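Local structure of putative diguanylate cyclase (GGDEF) with PAS/PAC domain (Rhodopseudomonas palustris, 3LIF) at residues Ala25-His30 / Ser151-Thr156; Ser168-His173 / Leu179-Ser184; Met194-Lys199 / Gly207-Val212. The protein probably makes cyclic di-GMP from two GTP molecules with its GGDEF domain, the chain described here being its extracellular sensor domain of PDC fold. One frame throughout, in Å; residues are numbered along the deposited sequence. Where two conformers were deposited one is given.

Contact 1 (Ala25-His30 / Ser151-Thr156); sequences AEHATH and SEYFST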
loop_
_atom_site.group_PDB
_atom_site.type_symbol
_atom_site.label_atom_id
_atom_site.label_comp_id
_atom_site.label_asym_id
_atom_site.label_seq_id
_atom_site.Cartn_x
_atom_site.Cartn_y
_atom_site.Cartn_z
ATOM N N ALA A 25 -8.558 -6.171 5.560
ATOM C CA ALA A 25 -8.152 -4.917 6.181
ATOM C C ALA A 25 -7.019 -5.170 7.191
ATOM O O ALA A 25 -6.035 -4.427 7.275
ATOM C CB ALA A 25 -9.319 -4.279 6.859
ATOM N N GLU A 26 -7.147 -6.246 7.946
ATOM C CA GLU A 26 -6.106 -6.587 8.899
ATOM C C GLU A 26 -4.835 -7.009 8.260
ATOM O O GLU A 26 -3.747 -6.684 8.713
ATOM C CB GLU A 26 -6.554 -7.696 9.822
ATOM C CG GLU A 26 -7.549 -7.182 10.790
ATOM C CD GLU A 26 -7.644 -8.110 11.945
ATOM O OE1 GLU A 26 -7.358 -7.655 13.088
ATOM O OE2 GLU A 26 -7.961 -9.320 11.701
ATOM N N HIS A 27 -4.957 -7.797 7.235
ATOM C CA HIS A 27 -3.764 -8.127 6.522
ATOM C C HIS A 27 -3.005 -6.832 6.121
ATOM O O HIS A 27 -1.753 -6.799 6.163
ATOM C CB HIS A 27 -4.156 -8.877 5.305
ATOM C CG HIS A 27 -3.012 -9.241 4.460
ATOM N ND1 HIS A 27 -2.634 -8.492 3.369
ATOM C CD2 HIS A 27 -2.189 -10.310 4.494
ATOM C CE1 HIS A 27 -1.620 -9.082 2.767
ATOM N NE2 HIS A 27 -1.332 -10.189 3.426
ATOM N N ALA A 28 -3.746 -5.779 5.725
ATOM C CA ALA A 28 -3.092 -4.570 5.269
ATOM C C ALA A 28 -2.466 -4.001 6.503
ATOM O O ALA A 28 -1.250 -3.767 6.546
ATOM C CB ALA A 28 -4.057 -3.584 4.656
ATOM N N THR A 29 -3.275 -3.822 7.535
ATOM C CA THR A 29 -2.714 -3.278 8.748
ATOM C C THR A 29 -1.440 -4.022 9.153
ATOM O O THR A 29 -0.408 -3.418 9.391
ATOM C CB THR A 29 -3.674 -3.244 9.911
ATOM O OG1 THR A 29 -4.795 -2.391 9.603
ATOM C CG2 THR A 29 -2.930 -2.667 11.111
ATOM N N HIS A 30 -1.485 -5.332 9.205
ATOM C CA HIS A 30 -0.333 -6.081 9.698
ATOM C C HIS A 30 0.853 -5.888 8.747
ATOM O O HIS A 30 1.993 -5.747 9.209
ATOM C CB HIS A 30 -0.612 -7.600 9.893
ATOM C CG HIS A 30 -1.582 -7.935 10.993
ATOM N ND1 HIS A 30 -1.720 -7.172 12.135
ATOM C CD2 HIS A 30 -2.450 -8.974 11.124
ATOM C CE1 HIS A 30 -2.647 -7.712 12.909
ATOM N NE2 HIS A 30 -3.102 -8.806 12.318
ATOM N N SER A 151 4.050 -4.688 -4.654
ATOM C CA SER A 151 2.629 -4.895 -4.831
ATOM C C SER A 151 2.250 -6.383 -5.056
ATOM O O SER A 151 1.168 -6.820 -4.639
ATOM C CB SER A 151 2.057 -3.960 -5.886
ATOM O OG SER A 151 2.670 -4.236 -7.137
ATOM N N GLU A 152 3.155 -7.153 -5.652
ATOM C CA GLU A 152 2.987 -8.601 -5.842
ATOM C C GLU A 152 2.712 -9.329 -4.498
ATOM O O GLU A 152 1.974 -10.320 -4.411
ATOM C CB GLU A 152 4.210 -9.172 -6.548
ATOM C CG GLU A 152 4.182 -10.657 -6.871
ATOM C CD GLU A 152 5.273 -11.023 -7.896
ATOM O OE1 GLU A 152 5.538 -10.210 -8.826
ATOM O OE2 GLU A 152 5.890 -12.114 -7.769
ATOM N N TYR A 153 3.256 -8.821 -3.424
ATOM C CA TYR A 153 2.939 -9.447 -2.204
ATOM C C TYR A 153 1.435 -9.438 -1.982
ATOM O O TYR A 153 0.882 -10.424 -1.472
ATOM C CB TYR A 153 3.572 -8.694 -1.078
ATOM C CG TYR A 153 3.319 -9.259 0.254
ATOM C CD1 TYR A 153 3.909 -10.473 0.639
ATOM C CD2 TYR A 153 2.519 -8.571 1.175
ATOM C CE1 TYR A 153 3.718 -10.975 1.911
ATOM C CE2 TYR A 153 2.297 -9.067 2.460
ATOM C CZ TYR A 153 2.918 -10.264 2.799
ATOM O OH TYR A 153 2.713 -10.772 4.015
ATOM N N PHE A 154 0.762 -8.329 -2.290
ATOM C CA PHE A 154 -0.661 -8.259 -2.019
ATOM C C PHE A 154 -1.467 -9.075 -3.067
ATOM O O PHE A 154 -2.403 -9.817 -2.726
ATOM C CB PHE A 154 -1.147 -6.818 -1.998
ATOM C CG PHE A 154 -0.780 -6.071 -0.763
ATOM C CD1 PHE A 154 -1.555 -6.182 0.388
ATOM C CD2 PHE A 154 0.297 -5.196 -0.772
ATOM C CE1 PHE A 154 -1.237 -5.484 1.527
ATOM C CE2 PHE A 154 0.640 -4.474 0.378
ATOM C CZ PHE A 154 -0.139 -4.611 1.533
ATOM N N SER A 155 -1.127 -8.932 -4.333
ATOM C CA SER A 155 -1.935 -9.610 -5.309
ATOM C C SER A 155 -1.845 -11.122 -5.111
ATOM O O SER A 155 -2.768 -11.859 -5.379
ATOM C CB SER A 155 -1.535 -9.203 -6.731
ATOM O OG SER A 155 -0.143 -9.223 -6.888
ATOM N N THR A 156 -0.725 -11.600 -4.611
ATOM C CA THR A 156 -0.519 -13.023 -4.458
ATOM C C THR A 156 -1.363 -13.543 -3.321
ATOM O O THR A 156 -1.938 -14.591 -3.404
ATOM C CB THR A 156 0.961 -13.217 -4.191
ATOM O OG1 THR A 156 1.604 -13.145 -5.462
ATOM C CG2 THR A 156 1.313 -14.525 -3.431
#
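His27 reaches out from helix 5-47 and sets its imidazole against Tyr153 and Phe154 of helix 151-158. With CG anti to the backbone N (chi1 178°), the ring extends into the gap between two helices whose local axes come no nearer than 12.0 Å. The segments run roughly antiparallel; at that separation the aromatic side chains have to bridge most of the distance.

The larger share of the imidazole's contact is with Phe154. Its CE1 and ND1 approach the CD1 and CE1 carbons of the phenyl ring, His27 CE1 being 3.8 Å from Phe154 CD1, and that carbon sits at the imidazole edge, close to its plane. The two planes stand at 80°, with centroids 5.6 Å apart, and the rings meet obliquely. Tyr153 meets the imidazole at NE2, next to CE1, where His27 NE2 is 3.9 Å from Tyr153 CE2. These rings are nearly parallel, at 17°, but have slid so far past each other that they hardly overlap.

Such an aromatic cluster joins two helices of this double-module PDC (dCache) sensor: the long N-terminal helix that spans both modules, and the short one that leads from the last strand of the first sheet into the second. Phe157, one turn on, stacks on the same imidazole.

Phe154 also reaches the backbone of the long helix, its edge meeting Ala28 with CE1 4.3 Å from Ala28 CA. No hydrogen bond passes between the segments. Thr31 of the long helix touches both Tyr153 and Phe154.

Contact 2 (Ser168-His173 / Leu179-Ser184); sequences SISLLH and LIQWPS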
loop_
_atom_site.group_PDB
_atom_site.type_symbol
_atom_site.label_atom_id
_atom_site.label_comp_id
_atom_site.label_asym_id
_atom_site.label_seq_id
_atom_site.Cartn_x
_atom_site.Cartn_y
_atom_site.Cartn_z
ATOM N N SER A 168 -13.082 -10.136 -7.165
ATOM C CA SER A 168 -12.220 -8.968 -7.278
ATOM C C SER A 168 -11.772 -8.414 -5.939
ATOM O O SER A 168 -12.583 -8.203 -5.043
ATOM C CB SER A 168 -12.969 -7.874 -7.952
ATOM O OG SER A 168 -12.056 -6.847 -8.224
ATOM N N ILE A 169 -10.485 -8.150 -5.784
ATOM C CA ILE A 169 -10.057 -7.475 -4.564
ATOM C C ILE A 169 -9.229 -6.266 -4.859
ATOM O O ILE A 169 -8.369 -6.320 -5.733
ATOM C CB ILE A 169 -9.257 -8.397 -3.709
ATOM C CG1 ILE A 169 -10.144 -9.587 -3.368
ATOM C CG2 ILE A 169 -8.804 -7.693 -2.474
ATOM C CD1 ILE A 169 -9.639 -10.417 -2.243
ATOM N N SER A 170 -9.449 -5.183 -4.129
ATOM C CA SER A 170 -8.610 -3.996 -4.326
ATOM C C SER A 170 -8.041 -3.469 -3.060
ATOM O O SER A 170 -8.681 -3.551 -1.972
ATOM C CB SER A 170 -9.410 -2.869 -4.920
ATOM O OG SER A 170 -9.834 -3.303 -6.164
ATOM N N LEU A 171 -6.872 -2.855 -3.198
ATOM C CA LEU A 171 -6.327 -2.106 -2.094
ATOM C C LEU A 171 -6.236 -0.680 -2.566
ATOM O O LEU A 171 -5.566 -0.409 -3.554
ATOM C CB LEU A 171 -4.961 -2.650 -1.720
ATOM C CG LEU A 171 -4.249 -1.837 -0.636
ATOM C CD1 LEU A 171 -4.996 -1.843 0.626
ATOM C CD2 LEU A 171 -2.833 -2.290 -0.399
ATOM N N LEU A 172 -6.939 0.227 -1.894
ATOM C CA LEU A 172 -6.901 1.620 -2.295
ATOM C C LEU A 172 -6.476 2.584 -1.203
ATOM O O LEU A 172 -6.487 2.259 -0.002
ATOM C CB LEU A 172 -8.221 2.097 -2.906
ATOM C CG LEU A 172 -8.843 1.171 -3.952
ATOM C CD1 LEU A 172 -10.097 0.456 -3.341
ATOM C CD2 LEU A 172 -9.198 1.933 -5.200
ATOM N N HIS A 173 -6.067 3.774 -1.635
ATOM C CA HIS A 173 -5.719 4.770 -0.673
ATOM C C HIS A 173 -7.042 5.405 -0.310
ATOM O O HIS A 173 -7.985 5.533 -1.147
ATOM C CB HIS A 173 -4.808 5.808 -1.275
ATOM C CG HIS A 173 -4.288 6.786 -0.283
ATOM N ND1 HIS A 173 -5.047 7.851 0.175
ATOM C CD2 HIS A 173 -3.075 6.876 0.336
ATOM C CE1 HIS A 173 -4.317 8.561 1.031
ATOM N NE2 HIS A 173 -3.132 7.971 1.171
ATOM N N LEU A 179 -3.803 1.242 -5.254
ATOM C CA LEU A 179 -2.452 0.630 -5.097
ATOM C C LEU A 179 -2.351 -0.732 -5.770
ATOM O O LEU A 179 -1.363 -1.097 -6.425
ATOM C CB LEU A 179 -2.110 0.402 -3.630
ATOM C CG LEU A 179 -1.571 1.616 -2.895
ATOM C CD1 LEU A 179 -2.765 2.483 -2.483
ATOM C CD2 LEU A 179 -0.691 1.180 -1.684
ATOM N N ILE A 180 -3.357 -1.544 -5.557
ATOM C CA ILE A 180 -3.339 -2.766 -6.296
ATOM C C ILE A 180 -4.723 -3.303 -6.468
ATOM O O ILE A 180 -5.629 -3.058 -5.648
ATOM C CB ILE A 180 -2.427 -3.824 -5.694
ATOM C CG1 ILE A 180 -2.450 -5.053 -6.634
ATOM C CG2 ILE A 180 -2.785 -4.135 -4.288
ATOM C CD1 ILE A 180 -1.943 -4.690 -8.233
ATOM N N GLN A 181 -4.901 -3.992 -7.577
ATOM C CA GLN A 181 -6.163 -4.623 -7.821
ATOM C C GLN A 181 -6.017 -6.049 -8.400
ATOM O O GLN A 181 -5.206 -6.325 -9.286
ATOM C CB GLN A 181 -7.073 -3.637 -8.573
ATOM C CG GLN A 181 -7.700 -4.126 -9.847
ATOM C CD GLN A 181 -8.690 -5.228 -9.614
ATOM O OE1 GLN A 181 -9.321 -5.307 -8.567
ATOM N NE2 GLN A 181 -8.796 -6.099 -10.569
ATOM N N TRP A 182 -6.738 -6.973 -7.791
ATOM C CA TRP A 182 -6.763 -8.325 -8.283
ATOM C C TRP A 182 -8.157 -8.639 -8.925
ATOM O O TRP A 182 -9.208 -8.338 -8.324
ATOM C CB TRP A 182 -6.358 -9.300 -7.158
ATOM C CG TRP A 182 -6.587 -10.723 -7.552
ATOM C CD1 TRP A 182 -7.641 -11.529 -7.180
ATOM C CD2 TRP A 182 -5.797 -11.498 -8.456
ATOM N NE1 TRP A 182 -7.530 -12.760 -7.773
ATOM C CE2 TRP A 182 -6.411 -12.770 -8.565
ATOM C CE3 TRP A 182 -4.620 -11.249 -9.177
ATOM C CZ2 TRP A 182 -5.886 -13.796 -9.374
ATOM C CZ3 TRP A 182 -4.093 -12.285 -10.014
ATOM C CH2 TRP A 182 -4.728 -13.534 -10.091
ATOM N N PRO A 183 -8.192 -9.279 -10.120
ATOM C CA PRO A 183 -7.117 -9.876 -10.940
ATOM C C PRO A 183 -6.539 -8.967 -12.065
ATOM O O PRO A 183 -5.572 -9.332 -12.684
ATOM C CB PRO A 183 -7.850 -11.041 -11.621
ATOM C CG PRO A 183 -9.234 -10.488 -11.857
ATOM C CD PRO A 183 -9.531 -9.673 -10.629
ATOM N N SER A 184 -7.123 -7.817 -12.347
ATOM C CA SER A 184 -6.572 -6.970 -13.374
ATOM C C SER A 184 -5.089 -6.670 -13.197
ATOM O O SER A 184 -4.421 -6.532 -14.156
ATOM C CB SER A 184 -7.328 -5.616 -13.430
ATOM O OG SER A 184 -6.771 -4.672 -12.512
#
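Ile169 pairs with Trp182, and Leu171 with Ile180, as the hydrogen-bonded positions of an antiparallel hairpin whose strands run at 177° to each other, 4.6 Å between axes. Ser170 and Gln181 form the non-hydrogen-bonded pair between them. Ile169 and Trp182 exchange two bonds; Trp182 N to Ile169 O is the straighter, 2.7 Å long. Leu171 N gives a nearly linear bond of 2.8 Å to Ile180 O. The regular pattern then breaks: Leu171 O accepts from both Leu179 N, at 3.0 Å, and Ile180 N, at 3.2 Å, each lying in the carbonyl plane. Two residues opposite one make this a classic beta bulge, and Leu179 has the near-helical backbone (psi -45°) expected of its first position.

The bulge turns Leu179 toward the partner strand, where its CD1 comes within 3.6 Å of His173 N. Ile180 has CG1 anti to the backbone N, which sets CG2 between that N and the carbonyl carbon and brings it 3.7 Å from Leu171 CB. At the far end, the Trp182 indole carries the next residue on one face: Pro183 CB sits over its centre, 3.7 Å above the plane. The peptide between them is cis, a form that an aromatic residue before proline favours more than most.

Ile169, Leu171, Ile180 and Trp182 share the face covered by helix 151-158, meeting Phe154 and Tyr158; Ser170 and Gln181 point to the other face, where Gln181 touches Phe215. Strand 178-182 is outermost within the chain, whereas strand 168-173 continues the sheet inward through backbone bonds from Ser168, Ser170 and Leu172 to strand 232-239.

Contact 3 (Met194-Lys199 / Gly207-Val212); sequences MVLFQK and GYYLTV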
loop_
_atom_site.group_PDB
_atom_site.type_symbol
_atom_site.label_atom_id
_atom_site.label_comp_id
_atom_site.label_asym_id
_atom_site.label_seq_id
_atom_site.Cartn_x
_atom_site.Cartn_y
_atom_site.Cartn_z
HETATM N N MSE A 194 -15.447 6.781 -8.216
HETATM C CA MSE A 194 -16.282 5.688 -7.739
HETATM C C MSE A 194 -17.250 6.135 -6.587
HETATM O O MSE A 194 -16.973 7.028 -5.749
HETATM C CB MSE A 194 -15.417 4.488 -7.250
HETATM C CG MSE A 194 -14.869 3.493 -8.307
HETATM SE SE MSE A 194 -13.733 2.330 -7.361
HETATM C CE MSE A 194 -12.332 2.893 -8.506
ATOM N N VAL A 195 -18.364 5.443 -6.544
ATOM C CA VAL A 195 -19.351 5.641 -5.555
ATOM C C VAL A 195 -18.724 5.415 -4.190
ATOM O O VAL A 195 -19.054 6.136 -3.202
ATOM C CB VAL A 195 -20.528 4.623 -5.798
ATOM C CG1 VAL A 195 -21.364 4.440 -4.583
ATOM C CG2 VAL A 195 -21.391 5.116 -6.966
ATOM N N LEU A 196 -17.876 4.385 -4.108
ATOM C CA LEU A 196 -17.119 4.108 -2.891
ATOM C C LEU A 196 -16.579 5.396 -2.239
ATOM O O LEU A 196 -16.645 5.560 -1.004
ATOM C CB LEU A 196 -15.918 3.265 -3.277
ATOM C CG LEU A 196 -15.426 2.223 -2.294
ATOM C CD1 LEU A 196 -13.928 2.022 -2.539
ATOM C CD2 LEU A 196 -15.814 2.482 -0.791
ATOM N N PHE A 197 -16.037 6.299 -3.072
ATOM C CA PHE A 197 -15.464 7.507 -2.529
ATOM C C PHE A 197 -16.426 8.690 -2.516
ATOM O O PHE A 197 -16.342 9.531 -1.601
ATOM C CB PHE A 197 -14.109 7.857 -3.183
ATOM C CG PHE A 197 -13.069 6.775 -3.018
ATOM C CD1 PHE A 197 -12.287 6.710 -1.868
ATOM C CD2 PHE A 197 -12.895 5.794 -3.993
ATOM C CE1 PHE A 197 -11.338 5.712 -1.700
ATOM C CE2 PHE A 197 -11.937 4.788 -3.840
ATOM C CZ PHE A 197 -11.188 4.722 -2.686
ATOM N N GLN A 198 -17.327 8.774 -3.497
ATOM C CA GLN A 198 -18.285 9.869 -3.534
ATOM C C GLN A 198 -19.356 9.788 -2.420
ATOM O O GLN A 198 -19.690 10.811 -1.818
ATOM C CB GLN A 198 -18.923 9.971 -4.888
ATOM C CG GLN A 198 -17.927 10.356 -6.025
ATOM C CD GLN A 198 -17.272 11.714 -5.794
ATOM O OE1 GLN A 198 -16.077 11.827 -5.817
ATOM N NE2 GLN A 198 -18.074 12.758 -5.601
ATOM N N LYS A 199 -19.863 8.593 -2.072
ATOM C CA LYS A 199 -20.970 8.535 -1.086
ATOM C C LYS A 199 -20.733 7.510 0.050
ATOM O O LYS A 199 -20.902 7.823 1.237
ATOM C CB LYS A 199 -22.288 8.288 -1.831
ATOM C CG LYS A 199 -22.589 9.288 -3.006
ATOM C CD LYS A 199 -23.866 9.958 -2.641
ATOM C CE LYS A 199 -23.948 11.481 -2.866
ATOM N NZ LYS A 199 -24.215 11.792 -4.276
ATOM N N GLY A 207 -19.830 -0.517 5.013
ATOM C CA GLY A 207 -19.203 -1.501 4.177
ATOM C C GLY A 207 -19.907 -2.440 3.157
ATOM O O GLY A 207 -19.199 -3.329 2.681
ATOM N N TYR A 208 -21.169 -2.309 2.701
ATOM C CA TYR A 208 -21.620 -3.296 1.629
ATOM C C TYR A 208 -22.745 -2.926 0.658
ATOM O O TYR A 208 -23.782 -2.553 1.103
ATOM C CB TYR A 208 -22.106 -4.545 2.315
ATOM C CG TYR A 208 -22.424 -5.748 1.455
ATOM C CD1 TYR A 208 -21.425 -6.668 1.116
ATOM C CD2 TYR A 208 -23.745 -6.022 1.058
ATOM C CE1 TYR A 208 -21.716 -7.821 0.351
ATOM C CE2 TYR A 208 -24.064 -7.165 0.287
ATOM C CZ TYR A 208 -23.039 -8.067 -0.056
ATOM O OH TYR A 208 -23.322 -9.184 -0.800
ATOM N N TYR A 209 -22.607 -3.085 -0.653
ATOM C CA TYR A 209 -23.661 -2.564 -1.547
ATOM C C TYR A 209 -23.543 -2.978 -3.001
ATOM O O TYR A 209 -22.583 -3.614 -3.402
ATOM C CB TYR A 209 -23.737 -1.033 -1.494
ATOM C CG TYR A 209 -22.477 -0.345 -1.953
ATOM C CD1 TYR A 209 -22.282 -0.038 -3.280
ATOM C CD2 TYR A 209 -21.467 -0.030 -1.051
ATOM C CE1 TYR A 209 -21.112 0.560 -3.693
ATOM C CE2 TYR A 209 -20.296 0.564 -1.466
ATOM C CZ TYR A 209 -20.118 0.867 -2.776
ATOM O OH TYR A 209 -18.931 1.463 -3.201
ATOM N N LEU A 210 -24.491 -2.607 -3.830
ATOM C CA LEU A 210 -24.447 -3.152 -5.172
ATOM C C LEU A 210 -23.879 -2.136 -6.117
ATOM O O LEU A 210 -24.208 -1.002 -6.008
ATOM C CB LEU A 210 -25.842 -3.559 -5.620
ATOM C CG LEU A 210 -25.828 -4.131 -7.044
ATOM C CD1 LEU A 210 -25.939 -5.659 -7.087
ATOM C CD2 LEU A 210 -26.943 -3.455 -7.881
ATOM N N THR A 211 -23.032 -2.510 -7.058
ATOM C CA THR A 211 -22.355 -1.473 -7.837
ATOM C C THR A 211 -21.793 -2.032 -9.141
ATOM O O THR A 211 -21.921 -3.213 -9.437
ATOM C CB THR A 211 -21.225 -0.840 -6.992
ATOM O OG1 THR A 211 -20.785 0.339 -7.624
ATOM C CG2 THR A 211 -20.051 -1.755 -6.892
ATOM N N VAL A 212 -21.191 -1.196 -9.963
ATOM C CA VAL A 212 -20.677 -1.693 -11.223
ATOM C C VAL A 212 -19.142 -1.675 -11.155
ATOM O O VAL A 212 -18.547 -0.690 -10.783
ATOM C CB VAL A 212 -21.145 -0.824 -12.445
ATOM C CG1 VAL A 212 -20.514 -1.343 -13.726
ATOM C CG2 VAL A 212 -22.642 -0.775 -12.596
#
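Tyr209 meets Val195 and Leu196, carrying nearly all of the contact between strand 206-212 and the first turn of helix 195-203. Just before it, Tyr208 takes the alternate side of the strand, where its ring meets that of Tyr221 and touches Glu14, Met17 and Arg18 of the long N-terminal helix. Tyr209 points the other way. A chi1 of 62° tucks its CG between the two main-chain branches, and from there the phenol crosses to the helix.

Val195 CG1 packs obliquely on the ring, 4.0 Å from Tyr209 CE1, the valine branch and the phenol running alongside each other and pointing opposite ways. The hydroxyl end sits against the Leu196 backbone, with Tyr209 OH 3.2 Å from Leu196 CA, and against its side chain, which lies across the phenol at about a right angle with CB 3.5 Å from Tyr209 OH. Leu196 N is also near that oxygen, but the angle is too poor for a hydrogen bond.

Two residues on, Thr211 again turns toward the helix, its CA 8.1 Å from that of Val195. The strand is outermost of its sheet within the chain, bonded through Gly207, Tyr209 and Thr211 to strand 219-226, whose Tyr224 touches both Leu196 and Tyr209.

In the fold
All three contacts belong to the second PDC module or its junction with the long N-terminal helix. Contact 1 lies on one face of the sheet and runs straight into contact 2: Phe154 CB is 3.9 Å from Ile180 CG2, and the centres are 10 Å apart. Contacts 2 and 3 sit at the two outer strands of that sheet, centres 15 Å apart, bridged where Leu172 CB lies 4.0 Å from Phe197 CZ. Contacts 1 and 3 do not touch; their nearest atoms are about 11 Å apart. Helix 151-158 packs on the face of Leu171 and Ile180, and helix 195-203 meets Leu172 from the other, so the sheet lies between them. The GGDEF domain, where cyclase activity is expected, is not part of this chain.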